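CAMK/CAMK2 protein kinase (Salpingoeca rosetta, PDB 5IG1) probably phosphorylates serine and threonine residues of proteins with ATP under calcium/calmodulin control, this chain carrying its kinase domain. Local coordinates at residues I67-V79 against Q124-I137. Sequence-based numbering, arbitrary orientation.
Sequences IGICSSLQHEHIV and QILSALQHCHSKNI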
ATOM      1  N   ILE A  67      11.997   2.762  10.152  1.00 47.64           N
ATOM      2  CA  ILE A  67      13.209   3.347   9.588  1.00 47.79           C
ATOM      3  C   ILE A  67      14.161   2.254   9.125  1.00 51.80           C
ATOM      4  O   ILE A  67      14.741   2.335   8.034  1.00 51.18           O
ATOM      5  CB  ILE A  67      13.877   4.276  10.615  1.00 47.27           C
ATOM      6  CG1 ILE A  67      12.966   5.465  10.915  1.00 45.50           C
ATOM      7  CG2 ILE A  67      15.238   4.718  10.120  1.00 39.60           C
ATOM      8  CD1 ILE A  67      13.422   6.295  12.084  1.00 48.45           C
ATOM      9  N   GLY A  68      14.347   1.220   9.948  1.00 46.14           N
ATOM     10  CA  GLY A  68      15.200   0.118   9.532  1.00 41.76           C
ATOM     11  C   GLY A  68      14.691  -0.556   8.274  1.00 61.40           C
ATOM     12  O   GLY A  68      15.440  -0.764   7.312  1.00 74.95           O
ATOM     13  N   ILE A  69      13.397  -0.878   8.252  1.00 59.11           N
ATOM     14  CA  ILE A  69      12.817  -1.546   7.090  1.00 51.03           C
ATOM     15  C   ILE A  69      12.916  -0.650   5.860  1.00 51.47           C
ATOM     16  O   ILE A  69      13.377  -1.076   4.795  1.00 53.21           O
ATOM     17  CB  ILE A  69      11.365  -1.960   7.391  1.00 53.13           C
ATOM     18  CG1 ILE A  69      11.372  -3.074   8.445  1.00 44.34           C
ATOM     19  CG2 ILE A  69      10.633  -2.371   6.114  1.00 42.15           C
ATOM     20  CD1 ILE A  69      10.011  -3.458   8.981  1.00 47.30           C
ATOM     21  N   CYS A  70      12.519   0.617   6.003  1.00 56.11           N
ATOM     22  CA  CYS A  70      12.540   1.535   4.869  1.00 58.06           C
ATOM     23  C   CYS A  70      13.951   1.762   4.347  1.00 55.56           C
ATOM     24  O   CYS A  70      14.131   2.027   3.154  1.00 77.01           O
ATOM     25  CB  CYS A  70      11.897   2.865   5.252  1.00 51.15           C
ATOM     26  SG  CYS A  70      10.152   2.932   4.874  1.00 85.13           S
ATOM     27  N   SER A  71      14.958   1.665   5.209  1.00 59.70           N
ATOM     28  CA  SER A  71      16.323   1.791   4.719  1.00 71.71           C
ATOM     29  C   SER A  71      16.798   0.502   4.063  1.00 78.68           C
ATOM     30  O   SER A  71      17.660   0.542   3.178  1.00 88.36           O
ATOM     31  CB  SER A  71      17.260   2.200   5.856  1.00 53.42           C
ATOM     32  OG  SER A  71      17.392   1.152   6.797  1.00 82.97           O
ATOM     33  N   SER A  72      16.240  -0.643   4.465  1.00 76.00           N
ATOM     34  CA  SER A  72      16.568  -1.904   3.809  1.00 61.22           C
ATOM     35  C   SER A  72      15.985  -2.016   2.405  1.00 61.98           C
ATOM     36  O   SER A  72      16.403  -2.897   1.649  1.00 67.52           O
ATOM     37  CB  SER A  72      16.077  -3.079   4.659  1.00 63.99           C
ATOM     38  OG  SER A  72      16.742  -3.116   5.907  1.00 80.24           O
ATOM     39  N   LEU A  73      15.052  -1.147   2.033  1.00 60.63           N
ATOM     40  CA  LEU A  73      14.287  -1.279   0.800  1.00 51.82           C
ATOM     41  C   LEU A  73      14.767  -0.264  -0.230  1.00 67.55           C
ATOM     42  O   LEU A  73      14.614   0.946  -0.031  1.00 89.58           O
ATOM     43  CB  LEU A  73      12.797  -1.085   1.076  1.00 46.16           C
ATOM     44  CG  LEU A  73      12.154  -2.201   1.893  1.00 40.16           C
ATOM     45  CD1 LEU A  73      10.724  -1.850   2.241  1.00 41.97           C
ATOM     46  CD2 LEU A  73      12.217  -3.495   1.110  1.00 43.46           C
ATOM     47  N   GLN A  74      15.334  -0.756  -1.331  1.00 62.06           N
ATOM     48  CA  GLN A  74      15.665   0.082  -2.484  1.00 78.29           C
ATOM     49  C   GLN A  74      15.047  -0.559  -3.724  1.00 75.75           C
ATOM     50  O   GLN A  74      15.615  -1.493  -4.297  1.00 72.43           O
ATOM     51  CB  GLN A  74      17.170   0.261  -2.642  1.00 88.69           C
ATOM     52  CG  GLN A  74      17.554   1.186  -3.795  1.00112.46           C
ATOM     53  CD  GLN A  74      19.055   1.422  -3.888  1.00129.89           C
ATOM     54  OE1 GLN A  74      19.821   0.956  -3.045  1.00134.65           O
ATOM     55  NE2 GLN A  74      19.479   2.150  -4.915  1.00130.52           N
ATOM     56  N   HIS A  75      13.886  -0.051  -4.135  1.00 66.92           N
ATOM     57  CA  HIS A  75      13.160  -0.593  -5.273  1.00 51.91           C
ATOM     58  C   HIS A  75      12.444   0.541  -5.988  1.00 59.78           C
ATOM     59  O   HIS A  75      12.064   1.541  -5.373  1.00 68.20           O
ATOM     60  CB  HIS A  75      12.157  -1.665  -4.837  1.00 53.01           C
ATOM     61  CG  HIS A  75      11.591  -2.462  -5.968  1.00 48.76           C
ATOM     62  ND1 HIS A  75      10.425  -2.114  -6.615  1.00 54.78           N
ATOM     63  CD2 HIS A  75      12.028  -3.596  -6.562  1.00 37.61           C
ATOM     64  CE1 HIS A  75      10.171  -2.997  -7.564  1.00 63.61           C
ATOM     65  NE2 HIS A  75      11.128  -3.908  -7.552  1.00 67.61           N
ATOM     66  N   GLU A  76      12.264   0.371  -7.299  1.00 65.11           N
ATOM     67  CA  GLU A  76      11.640   1.415  -8.105  1.00 57.59           C
ATOM     68  C   GLU A  76      10.207   1.692  -7.656  1.00 55.00           C
ATOM     69  O   GLU A  76       9.756   2.844  -7.670  1.00 64.65           O
ATOM     70  CB  GLU A  76      11.684   1.016  -9.582  1.00 72.21           C
ATOM     71  CG  GLU A  76      10.825   1.870 -10.508  1.00 94.51           C
ATOM     72  CD  GLU A  76      11.274   3.318 -10.563  1.00107.33           C
ATOM     73  OE1 GLU A  76      10.450   4.211 -10.268  1.00 97.96           O
ATOM     74  OE2 GLU A  76      12.453   3.561 -10.897  1.00118.91           O
ATOM     75  N   HIS A  77       9.478   0.657  -7.241  1.00 46.33           N
ATOM     76  CA  HIS A  77       8.072   0.796  -6.888  1.00 45.49           C
ATOM     77  C   HIS A  77       7.846   0.825  -5.385  1.00 41.87           C
ATOM     78  O   HIS A  77       6.749   0.500  -4.910  1.00 48.98           O
ATOM     79  CB  HIS A  77       7.266  -0.314  -7.554  1.00 50.19           C
ATOM     80  CG  HIS A  77       7.397  -0.303  -9.041  1.00 49.18           C
ATOM     81  ND1 HIS A  77       6.946   0.745  -9.814  1.00 40.49           N
ATOM     82  CD2 HIS A  77       7.987  -1.173  -9.892  1.00 58.40           C
ATOM     83  CE1 HIS A  77       7.219   0.501 -11.082  1.00 51.40           C
ATOM     84  NE2 HIS A  77       7.851  -0.656 -11.157  1.00 65.03           N
ATOM     85  N   ILE A  78       8.871   1.208  -4.632  1.00 44.89           N
ATOM     86  CA  ILE A  78       8.775   1.492  -3.209  1.00 44.74           C
ATOM     87  C   ILE A  78       9.296   2.904  -3.011  1.00 39.07           C
ATOM     88  O   ILE A  78      10.424   3.209  -3.417  1.00 66.81           O
ATOM     89  CB  ILE A  78       9.587   0.497  -2.369  1.00 40.59           C
ATOM     90  CG1 ILE A  78       9.069  -0.923  -2.559  1.00 39.79           C
ATOM     91  CG2 ILE A  78       9.545   0.886  -0.904  1.00 31.86           C
ATOM     92  CD1 ILE A  78       9.924  -1.940  -1.870  1.00 41.32           C
ATOM     93  N   VAL A  79       8.478   3.764  -2.402  1.00 48.30           N
ATOM     94  CA  VAL A  79       8.890   5.126  -2.080  1.00 45.25           C
ATOM     95  C   VAL A  79      10.152   5.082  -1.231  1.00 43.83           C
ATOM     96  O   VAL A  79      10.117   4.664  -0.071  1.00 51.41           O
ATOM     97  CB  VAL A  79       7.778   5.898  -1.355  1.00 37.37           C
ATOM     98  CG1 VAL A  79       8.309   7.243  -0.893  1.00 43.86           C
ATOM     99  CG2 VAL A  79       6.575   6.081  -2.267  1.00 33.36           C
ATOM    100  N   GLN A 124       3.259  -3.601 -10.797  1.00 40.46           N
ATOM    101  CA  GLN A 124       4.189  -2.791 -10.017  1.00 33.37           C
ATOM    102  C   GLN A 124       4.073  -3.086  -8.523  1.00 47.49           C
ATOM    103  O   GLN A 124       5.093  -3.269  -7.838  1.00 51.33           O
ATOM    104  CB  GLN A 124       3.941  -1.317 -10.308  1.00 31.02           C
ATOM    105  CG  GLN A 124       4.034  -0.997 -11.785  1.00 42.89           C
ATOM    106  CD  GLN A 124       3.567   0.406 -12.110  1.00 49.91           C
ATOM    107  OE1 GLN A 124       4.142   1.383 -11.639  1.00 49.46           O
ATOM    108  NE2 GLN A 124       2.508   0.513 -12.910  1.00 55.24           N
ATOM    109  N   ILE A 125       2.843  -3.141  -8.003  1.00 41.50           N
ATOM    110  CA  ILE A 125       2.641  -3.479  -6.596  1.00 39.71           C
ATOM    111  C   ILE A 125       3.278  -4.827  -6.282  1.00 41.88           C
ATOM    112  O   ILE A 125       4.016  -4.978  -5.301  1.00 48.23           O
ATOM    113  CB  ILE A 125       1.140  -3.476  -6.257  1.00 47.26           C
ATOM    114  CG1 ILE A 125       0.531  -2.103  -6.530  1.00 46.09           C
ATOM    115  CG2 ILE A 125       0.908  -3.905  -4.806  1.00 41.59           C
ATOM    116  CD1 ILE A 125      -0.970  -2.088  -6.435  1.00 42.51           C
ATOM    117  N   LEU A 126       3.022  -5.819  -7.132  1.00 39.94           N
ATOM    118  CA  LEU A 126       3.539  -7.161  -6.893  1.00 46.08           C
ATOM    119  C   LEU A 126       5.058  -7.190  -6.947  1.00 48.87           C
ATOM    120  O   LEU A 126       5.687  -7.900  -6.166  1.00 52.15           O
ATOM    121  CB  LEU A 126       2.950  -8.147  -7.904  1.00 44.26           C
ATOM    122  CG  LEU A 126       1.532  -8.636  -7.602  1.00 39.26           C
ATOM    123  CD1 LEU A 126       1.051  -9.559  -8.705  1.00 50.63           C
ATOM    124  CD2 LEU A 126       1.480  -9.348  -6.257  1.00 42.57           C
ATOM    125  N   SER A 127       5.674  -6.447  -7.867  1.00 53.50           N
ATOM    126  CA  SER A 127       7.132  -6.473  -7.945  1.00 45.19           C
ATOM    127  C   SER A 127       7.750  -5.845  -6.703  1.00 50.65           C
ATOM    128  O   SER A 127       8.702  -6.393  -6.124  1.00 67.02           O
ATOM    129  CB  SER A 127       7.609  -5.767  -9.214  1.00 57.89           C
ATOM    130  OG  SER A 127       7.226  -4.406  -9.225  1.00 84.72           O
ATOM    131  N   ALA A 128       7.209  -4.702  -6.269  1.00 43.66           N
ATOM    132  CA  ALA A 128       7.642  -4.115  -5.007  1.00 44.35           C
ATOM    133  C   ALA A 128       7.499  -5.113  -3.864  1.00 55.97           C
ATOM    134  O   ALA A 128       8.421  -5.282  -3.052  1.00 54.71           O
ATOM    135  CB  ALA A 128       6.834  -2.848  -4.721  1.00 44.35           C
ATOM    136  N   LEU A 129       6.355  -5.802  -3.801  1.00 50.03           N
ATOM    137  CA  LEU A 129       6.150  -6.811  -2.769  1.00 43.25           C
ATOM    138  C   LEU A 129       7.150  -7.950  -2.882  1.00 56.70           C
ATOM    139  O   LEU A 129       7.548  -8.521  -1.864  1.00 64.03           O
ATOM    140  CB  LEU A 129       4.731  -7.366  -2.845  1.00 39.39           C
ATOM    141  CG  LEU A 129       3.667  -6.528  -2.156  1.00 43.33           C
ATOM    142  CD1 LEU A 129       2.481  -7.414  -1.895  1.00 57.48           C
ATOM    143  CD2 LEU A 129       4.227  -5.958  -0.855  1.00 37.63           C
ATOM    144  N   GLN A 130       7.537  -8.319  -4.102  1.00 52.72           N
ATOM    145  CA  GLN A 130       8.543  -9.360  -4.274  1.00 59.32           C
ATOM    146  C   GLN A 130       9.868  -8.922  -3.677  1.00 60.75           C
ATOM    147  O   GLN A 130      10.578  -9.727  -3.062  1.00 69.00           O
ATOM    148  CB  GLN A 130       8.712  -9.699  -5.754  1.00 56.07           C
ATOM    149  CG  GLN A 130       9.727 -10.794  -6.006  1.00 78.11           C
ATOM    150  CD  GLN A 130       9.861 -11.144  -7.476  1.00 93.17           C
ATOM    151  OE1 GLN A 130       9.782 -12.314  -7.857  1.00106.18           O
ATOM    152  NE2 GLN A 130      10.078 -10.133  -8.311  1.00 73.53           N
ATOM    153  N   HIS A 131      10.211  -7.641  -3.849  1.00 55.34           N
ATOM    154  CA  HIS A 131      11.414  -7.119  -3.214  1.00 54.16           C
ATOM    155  C   HIS A 131      11.285  -7.107  -1.700  1.00 51.32           C
ATOM    156  O   HIS A 131      12.262  -7.375  -0.993  1.00 58.40           O
ATOM    157  CB  HIS A 131      11.720  -5.712  -3.724  1.00 58.96           C
ATOM    158  CG  HIS A 131      13.011  -5.153  -3.211  1.00 62.11           C
ATOM    159  ND1 HIS A 131      13.072  -4.032  -2.410  1.00 61.59           N
ATOM    160  CD2 HIS A 131      14.290  -5.565  -3.378  1.00 54.49           C
ATOM    161  CE1 HIS A 131      14.333  -3.774  -2.112  1.00 52.79           C
ATOM    162  NE2 HIS A 131      15.091  -4.691  -2.685  1.00 62.21           N
ATOM    163  N   CYS A 132      10.098  -6.796  -1.181  1.00 47.58           N
ATOM    164  CA  CYS A 132       9.911  -6.800   0.266  1.00 46.57           C
ATOM    165  C   CYS A 132      10.028  -8.212   0.829  1.00 53.76           C
ATOM    166  O   CYS A 132      10.837  -8.470   1.726  1.00 61.78           O
ATOM    167  CB  CYS A 132       8.560  -6.177   0.620  1.00 31.85           C
ATOM    168  SG  CYS A 132       8.515  -4.404   0.372  1.00 59.80           S
ATOM    169  N   HIS A 133       9.235  -9.142   0.296  1.00 62.03           N
ATOM    170  CA  HIS A 133       9.206 -10.506   0.810  1.00 53.74           C
ATOM    171  C   HIS A 133      10.540 -11.214   0.619  1.00 55.40           C
ATOM    172  O   HIS A 133      10.894 -12.083   1.423  1.00 76.27           O
ATOM    173  CB  HIS A 133       8.087 -11.295   0.130  1.00 38.20           C
ATOM    174  CG  HIS A 133       6.727 -10.705   0.326  1.00 35.81           C
ATOM    175  ND1 HIS A 133       5.589 -11.277  -0.198  1.00 50.31           N
ATOM    176  CD2 HIS A 133       6.320  -9.594   0.985  1.00 41.15           C
ATOM    177  CE1 HIS A 133       4.541 -10.538   0.121  1.00 59.72           C
ATOM    178  NE2 HIS A 133       4.957  -9.512   0.842  1.00 36.75           N
ATOM    179  N   SER A 134      11.277 -10.873  -0.444  1.00 58.99           N
ATOM    180  CA  SER A 134      12.627 -11.403  -0.608  1.00 55.70           C
ATOM    181  C   SER A 134      13.508 -11.041   0.578  1.00 64.88           C
ATOM    182  O   SER A 134      14.388 -11.819   0.960  1.00 78.26           O
ATOM    183  CB  SER A 134      13.251 -10.871  -1.890  1.00 46.71           C
ATOM    184  OG  SER A 134      13.579  -9.501  -1.743  1.00 68.52           O
ATOM    185  N   LYS A 135      13.283  -9.870   1.169  1.00 53.93           N
ATOM    186  CA  LYS A 135      13.994  -9.444   2.360  1.00 43.29           C
ATOM    187  C   LYS A 135      13.235  -9.779   3.639  1.00 58.28           C
ATOM    188  O   LYS A 135      13.548  -9.221   4.697  1.00 67.99           O
ATOM    189  CB  LYS A 135      14.286  -7.944   2.282  1.00 43.10           C
ATOM    190  CG  LYS A 135      15.102  -7.562   1.054  1.00 54.87           C
ATOM    191  CD  LYS A 135      15.950  -6.315   1.284  1.00 68.96           C
ATOM    192  CE  LYS A 135      16.989  -6.159   0.178  1.00 86.18           C
ATOM    193  NZ  LYS A 135      17.916  -5.020   0.431  1.00104.64           N
ATOM    194  N   ASN A 136      12.247 -10.674   3.557  1.00 60.96           N
ATOM    195  CA  ASN A 136      11.498 -11.151   4.722  1.00 63.30           C
ATOM    196  C   ASN A 136      10.733 -10.018   5.403  1.00 59.04           C
ATOM    197  O   ASN A 136      10.589  -9.984   6.625  1.00 63.89           O
ATOM    198  CB  ASN A 136      12.416 -11.860   5.718  1.00 55.32           C
ATOM    199  CG  ASN A 136      12.807 -13.238   5.254  1.00 71.87           C
ATOM    200  OD1 ASN A 136      11.995 -13.965   4.688  1.00 91.52           O
ATOM    201  ND2 ASN A 136      14.058 -13.607   5.487  1.00 87.87           N
ATOM    202  N   ILE A 137      10.228  -9.087   4.603  1.00 47.39           N
ATOM    203  CA  ILE A 137       9.481  -7.938   5.095  1.00 38.10           C
ATOM    204  C   ILE A 137       8.020  -8.134   4.734  1.00 49.68           C
ATOM    205  O   ILE A 137       7.696  -8.411   3.571  1.00 58.87           O
ATOM    206  CB  ILE A 137      10.021  -6.626   4.506  1.00 49.20           C
ATOM    207  CG1 ILE A 137      11.418  -6.335   5.060  1.00 46.21           C
ATOM    208  CG2 ILE A 137       9.055  -5.479   4.787  1.00 39.81           C
ATOM    209  CD1 ILE A 137      12.101  -5.165   4.403  1.00 54.23           C
TER
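His75, His77 and His131 supply the aromatic part of this contact. The His77 ring lies with one face over Gln124, whose CB is 3.7 Å from the ring centroid and almost on its normal. Glu76 CG covers the opposite face, so the imidazole is held between two aliphatic groups. The Gln124 amide is turned 63° from the ring. Gln124 OE1 comes within 3.2 Å of His77 CE1 but does not bond to the ring. Instead His77 ND1 bonds to Val158 O, and Gln124 OE1 accepts from Val158 N. His75 has CG anti to its backbone N (chi1 -168°), which lays its ring along helix 115-134. Ala128 CA sits 4.0 Å from the His75 ring centroid, over one face. The His131 ring is tilted 28° from that of His75 and displaced along it, so there is little stacking. Within the type I beta turn from His75 to Ile78, His77 N donates to His75 ND1 at 3.0 Å.

In protein kinase terms, helix 57-72 is the αC helix of the N-lobe and helix 115-134 is the αE helix of the C-lobe. The segment 73-79 is the αC-β4 loop, which packs on αE, so the contact lies where N-lobe elements meet the C-lobe.

The apolar contacts continue toward the end of αE. Ile78 CD1 touches Cys132 SG at 3.6 Å and meets the edge of the His131 ring in its plane. Leu73 CD2 meets Ile137 CD1 tip to tip at 3.7 Å. Ile69 CG2 lies beside Ile137 CD1 at 3.6 Å.

One hydrogen bond crosses the segments. The extended Lys135 chain brings NZ to 2.9 Å from Ser72 O, nearly in line with the carbonyl. Just beyond, a Schellman motif with Asn136 at positive phi ends αE and turns the chain into Ile137.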